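Local coordinates for oligopeptide ABC transporter, periplasmic oligopeptide-binding protein, putative (Thermotoga maritima MSB8, PDB 5IPW), which probably binds oligopeptides in the periplasm as the solute-binding component of an ABC transporter that carries peptides across the membrane, at residues V133-N137 with D138-N142. Residues are numbered along the deposited sequence; the frame is centred on the assembly and turned at random.
Sequences VFWVN and DIVGN
At the C-terminal end of helix 129-140 the last turn widens into a pi-type turn, in which W135 is joined to V140 and V136 to G141. W135 O marks the change of spacing: it takes a nearly straight bond from V140 N (2.9 Å, N-H...O 171°). A second, more bent bond reaches W135 O from I139 N (3.2 Å), which comes from above the carbonyl plane. One residue earlier, D138 N still reaches F134 O at 2.9 Å with ordinary alpha spacing, whereas one residue later G141 N bonds to V136 O.

The widened turn sets V140 against one face of the indole. Its CG2 lies over the six-membered ring, 3.7 Å from the centroid, a CH-pi contact offset toward the rim, and F187 meets W135 edge-to-face. I139 CD1 lies near the indole plane, 4.2 Å from W135 CD1 at the ring edge. The same methyl packs on F134 CE2 (3.7 Å), so it bridges two aromatic rings. D138 OD2 approaches F134 CD1 obliquely; chi1 of -60° puts CG of D138 beside its own backbone N, and the carboxylate and phenyl planes lie 62° apart.

K201 forms a salt bridge to D138 OD1 and Y202 a hydrogen bond to OD2, so both oxygens of this buried carboxylate have polar partners. The positive charge of K201 would be expected to favour the ionised form of D138, although OD2 lies against the phenyl ring of F134.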
ATOM      1  N   VAL A 133      11.832 -15.178  16.439  1.00 44.14           N
ATOM      2  CA  VAL A 133      13.281 -15.346  16.280  1.00 44.34           C
ATOM      3  C   VAL A 133      13.554 -16.438  15.251  1.00 43.01           C
ATOM      4  O   VAL A 133      14.357 -16.274  14.336  1.00 43.70           O
ATOM      5  CB  VAL A 133      13.967 -15.709  17.613  1.00 44.59           C
ATOM      6  CG1 VAL A 133      15.432 -16.046  17.387  1.00 44.88           C
ATOM      7  CG2 VAL A 133      13.843 -14.566  18.613  1.00 44.54           C
ATOM      8  N   PHE A 134      12.874 -17.560  15.412  1.00 43.24           N
ATOM      9  CA  PHE A 134      12.965 -18.642  14.449  1.00 44.13           C
ATOM     10  C   PHE A 134      12.754 -18.119  13.032  1.00 46.19           C
ATOM     11  O   PHE A 134      13.519 -18.425  12.124  1.00 48.62           O
ATOM     12  CB  PHE A 134      11.924 -19.707  14.758  1.00 41.98           C
ATOM     13  CG  PHE A 134      11.829 -20.761  13.707  1.00 41.17           C
ATOM     14  CD1 PHE A 134      12.828 -21.706  13.571  1.00 40.64           C
ATOM     15  CD2 PHE A 134      10.752 -20.799  12.840  1.00 41.13           C
ATOM     16  CE1 PHE A 134      12.749 -22.680  12.596  1.00 40.20           C
ATOM     17  CE2 PHE A 134      10.666 -21.771  11.864  1.00 39.59           C
ATOM     18  CZ  PHE A 134      11.667 -22.712  11.740  1.00 39.42           C
ATOM     19  N   TRP A 135      11.713 -17.317  12.857  1.00 46.33           N
ATOM     20  CA  TRP A 135      11.409 -16.751  11.557  1.00 46.67           C
ATOM     21  C   TRP A 135      12.521 -15.833  11.031  1.00 48.88           C
ATOM     22  O   TRP A 135      12.968 -16.013   9.896  1.00 47.08           O
ATOM     23  CB  TRP A 135      10.079 -16.005  11.601  1.00 45.69           C
ATOM     24  CG  TRP A 135       9.751 -15.316  10.325  1.00 45.79           C
ATOM     25  CD1 TRP A 135       9.375 -15.901   9.153  1.00 44.74           C
ATOM     26  CD2 TRP A 135       9.766 -13.908  10.086  1.00 44.00           C
ATOM     27  NE1 TRP A 135       9.154 -14.942   8.201  1.00 45.26           N
ATOM     28  CE2 TRP A 135       9.386 -13.708   8.747  1.00 44.29           C
ATOM     29  CE3 TRP A 135      10.060 -12.798  10.877  1.00 44.57           C
ATOM     30  CZ2 TRP A 135       9.295 -12.435   8.174  1.00 44.93           C
ATOM     31  CZ3 TRP A 135       9.982 -11.534  10.308  1.00 44.87           C
ATOM     32  CH2 TRP A 135       9.601 -11.362   8.969  1.00 44.59           C
ATOM     33  N   VAL A 136      12.984 -14.871  11.834  1.00 49.41           N
ATOM     34  CA  VAL A 136      13.951 -13.904  11.297  1.00 51.19           C
ATOM     35  C   VAL A 136      15.309 -14.560  11.043  1.00 52.83           C
ATOM     36  O   VAL A 136      15.931 -14.286  10.021  1.00 56.11           O
ATOM     37  CB  VAL A 136      14.113 -12.572  12.100  1.00 52.49           C
ATOM     38  CG1 VAL A 136      12.937 -12.287  13.020  1.00 52.17           C
ATOM     39  CG2 VAL A 136      15.421 -12.512  12.874  1.00 53.73           C
ATOM     40  N   ASN A 137      15.758 -15.432  11.944  1.00 51.71           N
ATOM     41  CA  ASN A 137      17.089 -16.035  11.809  1.00 52.84           C
ATOM     42  C   ASN A 137      17.135 -17.213  10.851  1.00 54.11           C
ATOM     43  O   ASN A 137      18.000 -17.271   9.979  1.00 55.03           O
ATOM     44  CB  ASN A 137      17.629 -16.481  13.167  1.00 53.27           C
ATOM     45  CG  ASN A 137      17.941 -15.311  14.087  1.00 54.69           C
ATOM     46  OD1 ASN A 137      18.157 -14.180  13.641  1.00 55.22           O
ATOM     47  ND2 ASN A 137      17.964 -15.579  15.383  1.00 54.77           N
ATOM     48  N   ASP A 138      16.204 -18.148  11.020  1.00 53.71           N
ATOM     49  CA  ASP A 138      16.271 -19.437  10.340  1.00 52.09           C
ATOM     50  C   ASP A 138      15.412 -19.541   9.075  1.00 51.77           C
ATOM     51  O   ASP A 138      15.460 -20.565   8.389  1.00 51.79           O
ATOM     52  CB  ASP A 138      15.885 -20.547  11.318  1.00 53.72           C
ATOM     53  CG  ASP A 138      16.811 -20.609  12.517  1.00 56.08           C
ATOM     54  OD1 ASP A 138      18.035 -20.481  12.326  1.00 58.77           O
ATOM     55  OD2 ASP A 138      16.320 -20.790  13.650  1.00 57.15           O
ATOM     56  N   ILE A 139      14.629 -18.506   8.768  1.00 49.65           N
ATOM     57  CA  ILE A 139      13.891 -18.461   7.505  1.00 50.24           C
ATOM     58  C   ILE A 139      14.357 -17.268   6.686  1.00 52.61           C
ATOM     59  O   ILE A 139      14.943 -17.441   5.615  1.00 54.46           O
ATOM     60  CB  ILE A 139      12.355 -18.433   7.705  1.00 49.35           C
ATOM     61  CG1 ILE A 139      11.923 -19.654   8.535  1.00 48.85           C
ATOM     62  CG2 ILE A 139      11.642 -18.411   6.358  1.00 47.38           C
ATOM     63  CD1 ILE A 139      10.431 -19.885   8.636  1.00 46.87           C
ATOM     64  N   VAL A 140      14.114 -16.065   7.190  1.00 54.80           N
ATOM     65  CA  VAL A 140      14.516 -14.861   6.477  1.00 56.86           C
ATOM     66  C   VAL A 140      16.039 -14.859   6.357  1.00 60.56           C
ATOM     67  O   VAL A 140      16.575 -14.696   5.261  1.00 61.47           O
ATOM     68  CB  VAL A 140      14.026 -13.576   7.176  1.00 57.96           C
ATOM     69  CG1 VAL A 140      14.496 -12.336   6.427  1.00 58.37           C
ATOM     70  CG2 VAL A 140      12.506 -13.564   7.281  1.00 58.59           C
ATOM     71  N   GLY A 141      16.722 -15.085   7.481  1.00 61.62           N
ATOM     72  CA  GLY A 141      18.190 -15.071   7.530  1.00 61.49           C
ATOM     73  C   GLY A 141      18.884 -16.353   7.101  1.00 59.91           C
ATOM     74  O   GLY A 141      20.062 -16.548   7.404  1.00 60.00           O
ATOM     75  N   ASN A 142      18.158 -17.225   6.403  1.00 57.66           N
ATOM     76  CA  ASN A 142      18.702 -18.467   5.874  1.00 59.08           C
ATOM     77  C   ASN A 142      18.857 -18.388   4.356  1.00 62.02           C
ATOM     78  O   ASN A 142      17.866 -18.295   3.624  1.00 60.91           O
ATOM     79  CB  ASN A 142      17.783 -19.626   6.238  1.00 58.67           C
ATOM     80  CG  ASN A 142      18.270 -20.951   5.688  1.00 56.98           C
ATOM     81  OD1 ASN A 142      18.191 -21.203   4.487  1.00 53.27           O
ATOM     82  ND2 ASN A 142      18.758 -21.814   6.570  1.00 56.72           N
TER